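Local coordinates for porin protein associated with imipenem resistance (Acinetobacter baumannii, PDB 4FUV) that forms an eight-stranded beta-barrel in the outer membrane and, as an imipenem-resistance-associated porin, is probably involved in ornithine and imipenem transport, at residues A[174-179]-A[203-208]. Numbering follows the deposited sequence.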
loop_
_atom_site.group_PDB
_atom_site.type_symbol
_atom_site.label_atom_id
_atom_site.label_comp_id
_atom_site.label_asym_id
_atom_site.label_seq_id
_atom_site.Cartn_x
_atom_site.Cartn_y
_atom_site.Cartn_z
ATOM N N GLY A 174 -1.105 4.107 -31.620
ATOM C CA GLY A 174 -2.511 4.456 -31.725
ATOM C C GLY A 174 -3.278 3.523 -30.802
ATOM O O GLY A 174 -2.708 2.545 -30.291
ATOM N N ASN A 175 -4.560 3.806 -30.566
ATOM C CA ASN A 175 -5.362 2.933 -29.717
ATOM C C ASN A 175 -5.442 1.511 -30.253
ATOM O O ASN A 175 -5.572 1.308 -31.455
ATOM C CB ASN A 175 -6.780 3.474 -29.563
ATOM C CG ASN A 175 -6.808 4.826 -28.897
ATOM O OD1 ASN A 175 -6.693 5.848 -29.558
ATOM N ND2 ASN A 175 -6.958 4.837 -27.586
ATOM N N PRO A 176 -5.406 0.527 -29.349
ATOM C CA PRO A 176 -5.515 -0.879 -29.739
ATOM C C PRO A 176 -6.944 -1.229 -30.116
ATOM O O PRO A 176 -7.866 -0.434 -29.887
ATOM C CB PRO A 176 -5.128 -1.616 -28.457
ATOM C CG PRO A 176 -5.620 -0.705 -27.363
ATOM C CD PRO A 176 -5.387 0.697 -27.884
ATOM N N THR A 177 -7.121 -2.398 -30.720
ATOM C CA THR A 177 -8.449 -2.963 -30.904
ATOM C C THR A 177 -8.867 -3.505 -29.548
ATOM O O THR A 177 -8.044 -4.061 -28.830
ATOM C CB THR A 177 -8.422 -4.105 -31.942
ATOM O OG1 THR A 177 -8.208 -3.548 -33.242
ATOM C CG2 THR A 177 -9.729 -4.871 -31.946
ATOM N N VAL A 178 -10.134 -3.360 -29.186
ATOM C CA VAL A 178 -10.550 -3.724 -27.846
ATOM C C VAL A 178 -11.962 -4.317 -27.834
ATOM O O VAL A 178 -12.841 -3.879 -28.568
ATOM C CB VAL A 178 -10.426 -2.512 -26.878
ATOM C CG1 VAL A 178 -11.219 -1.330 -27.396
ATOM C CG2 VAL A 178 -10.857 -2.871 -25.462
ATOM N N LYS A 179 -12.144 -5.339 -27.009
ATOM C CA LYS A 179 -13.426 -6.008 -26.825
ATOM C C LYS A 179 -13.515 -6.335 -25.344
ATOM O O LYS A 179 -12.672 -7.054 -24.796
ATOM C CB LYS A 179 -13.503 -7.285 -27.660
ATOM C CG LYS A 179 -14.901 -7.886 -27.767
ATOM N N ARG A 203 -14.668 1.929 -24.613
ATOM C CA ARG A 203 -14.549 3.152 -25.398
ATOM C C ARG A 203 -13.348 4.014 -25.014
ATOM O O ARG A 203 -12.713 4.601 -25.887
ATOM C CB ARG A 203 -15.840 3.975 -25.346
ATOM C CG ARG A 203 -16.979 3.341 -26.117
ATOM N N LYS A 204 -13.044 4.101 -23.722
ATOM C CA LYS A 204 -11.874 4.869 -23.283
ATOM C C LYS A 204 -10.607 4.286 -23.867
ATOM O O LYS A 204 -9.728 5.009 -24.338
ATOM C CB LYS A 204 -11.756 4.909 -21.756
ATOM C CG LYS A 204 -12.857 5.700 -21.047
ATOM C CD LYS A 204 -12.289 6.415 -19.824
ATOM C CE LYS A 204 -13.365 6.810 -18.815
ATOM N NZ LYS A 204 -14.563 7.448 -19.424
ATOM N N ILE A 205 -10.510 2.966 -23.832
ATOM C CA ILE A 205 -9.319 2.306 -24.332
ATOM C C ILE A 205 -9.210 2.488 -25.845
ATOM O O ILE A 205 -8.124 2.659 -26.382
ATOM C CB ILE A 205 -9.335 0.814 -23.969
ATOM C CG1 ILE A 205 -9.336 0.652 -22.447
ATOM C CG2 ILE A 205 -8.144 0.084 -24.595
ATOM C CD1 ILE A 205 -9.411 -0.780 -21.986
ATOM N N ALA A 206 -10.346 2.476 -26.528
ATOM C CA ALA A 206 -10.338 2.613 -27.977
ATOM C C ALA A 206 -10.071 4.051 -28.414
ATOM O O ALA A 206 -9.765 4.288 -29.576
ATOM C CB ALA A 206 -11.667 2.107 -28.576
ATOM N N ASN A 207 -10.176 5.006 -27.487
ATOM C CA ASN A 207 -10.177 6.423 -27.862
ATOM C C ASN A 207 -9.294 7.405 -27.066
ATOM O O ASN A 207 -8.882 8.423 -27.609
ATOM C CB ASN A 207 -11.616 6.960 -27.906
ATOM C CG ASN A 207 -12.451 6.301 -28.997
ATOM O OD1 ASN A 207 -12.318 6.625 -30.178
ATOM N ND2 ASN A 207 -13.305 5.365 -28.605
ATOM N N ASP A 208 -9.030 7.135 -25.792
ATOM C CA ASP A 208 -8.252 8.079 -24.987
ATOM C C ASP A 208 -6.776 8.161 -25.418
ATOM O O ASP A 208 -6.194 7.177 -25.874
ATOM C CB ASP A 208 -8.360 7.747 -23.500
ATOM C CG ASP A 208 -9.769 7.985 -22.944
ATOM O OD1 ASP A 208 -10.674 8.356 -23.727
ATOM O OD2 ASP A 208 -9.971 7.788 -21.724
#
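Asn175 and Ala206 mark the closest backbone approach, 5.3 Å between their CA atoms, where the loop leading into the strand that starts at Thr177 runs alongside the last turn of helix 194-207. The side chain of Asn175 does the polar work. A chi1 of -62° swings its CG away from the carbonyl carbon, and the amide reaches toward the carbonyls at the C-terminal end of the helix. There Asn175 ND2 gives one hydrogen bond to Ile205 O (2.7 Å). A second runs from Asn175 ND2 to Asp208 O (3.0 Å). Neither bond is quite straight, and ND2 stands well above the carbonyl plane of Ile205, 44° out of it, rather than on a lone pair. Both amide hydrogens are thereby used on main-chain carbonyls, while OD1 is hydrogen-bonded to Lys212 NZ, which fixes the rotation of the amide from both of its ends.

Beside this polar grip runs an apolar seam. CG2 of Ile205 meets the Pro176 ring at CG (3.8 Å), the two side chains crossing at about a right angle, and also touches Val178 CG2 (4.1 Å). The other branch of Val178, CG1, packs on Ala206 CB at 3.7 Å. On strand 134-144, Met140 is touched by both Pro176 and Ile205. An asparagine side chain from a neighbouring loop thus bridges two main-chain carbonyls, one in the helix's final turn and one just after it, docking the helix that follows strand 177-187 back on the start of that strand, beside strand 134-144, as a surface contact of this outer-membrane beta-barrel protein.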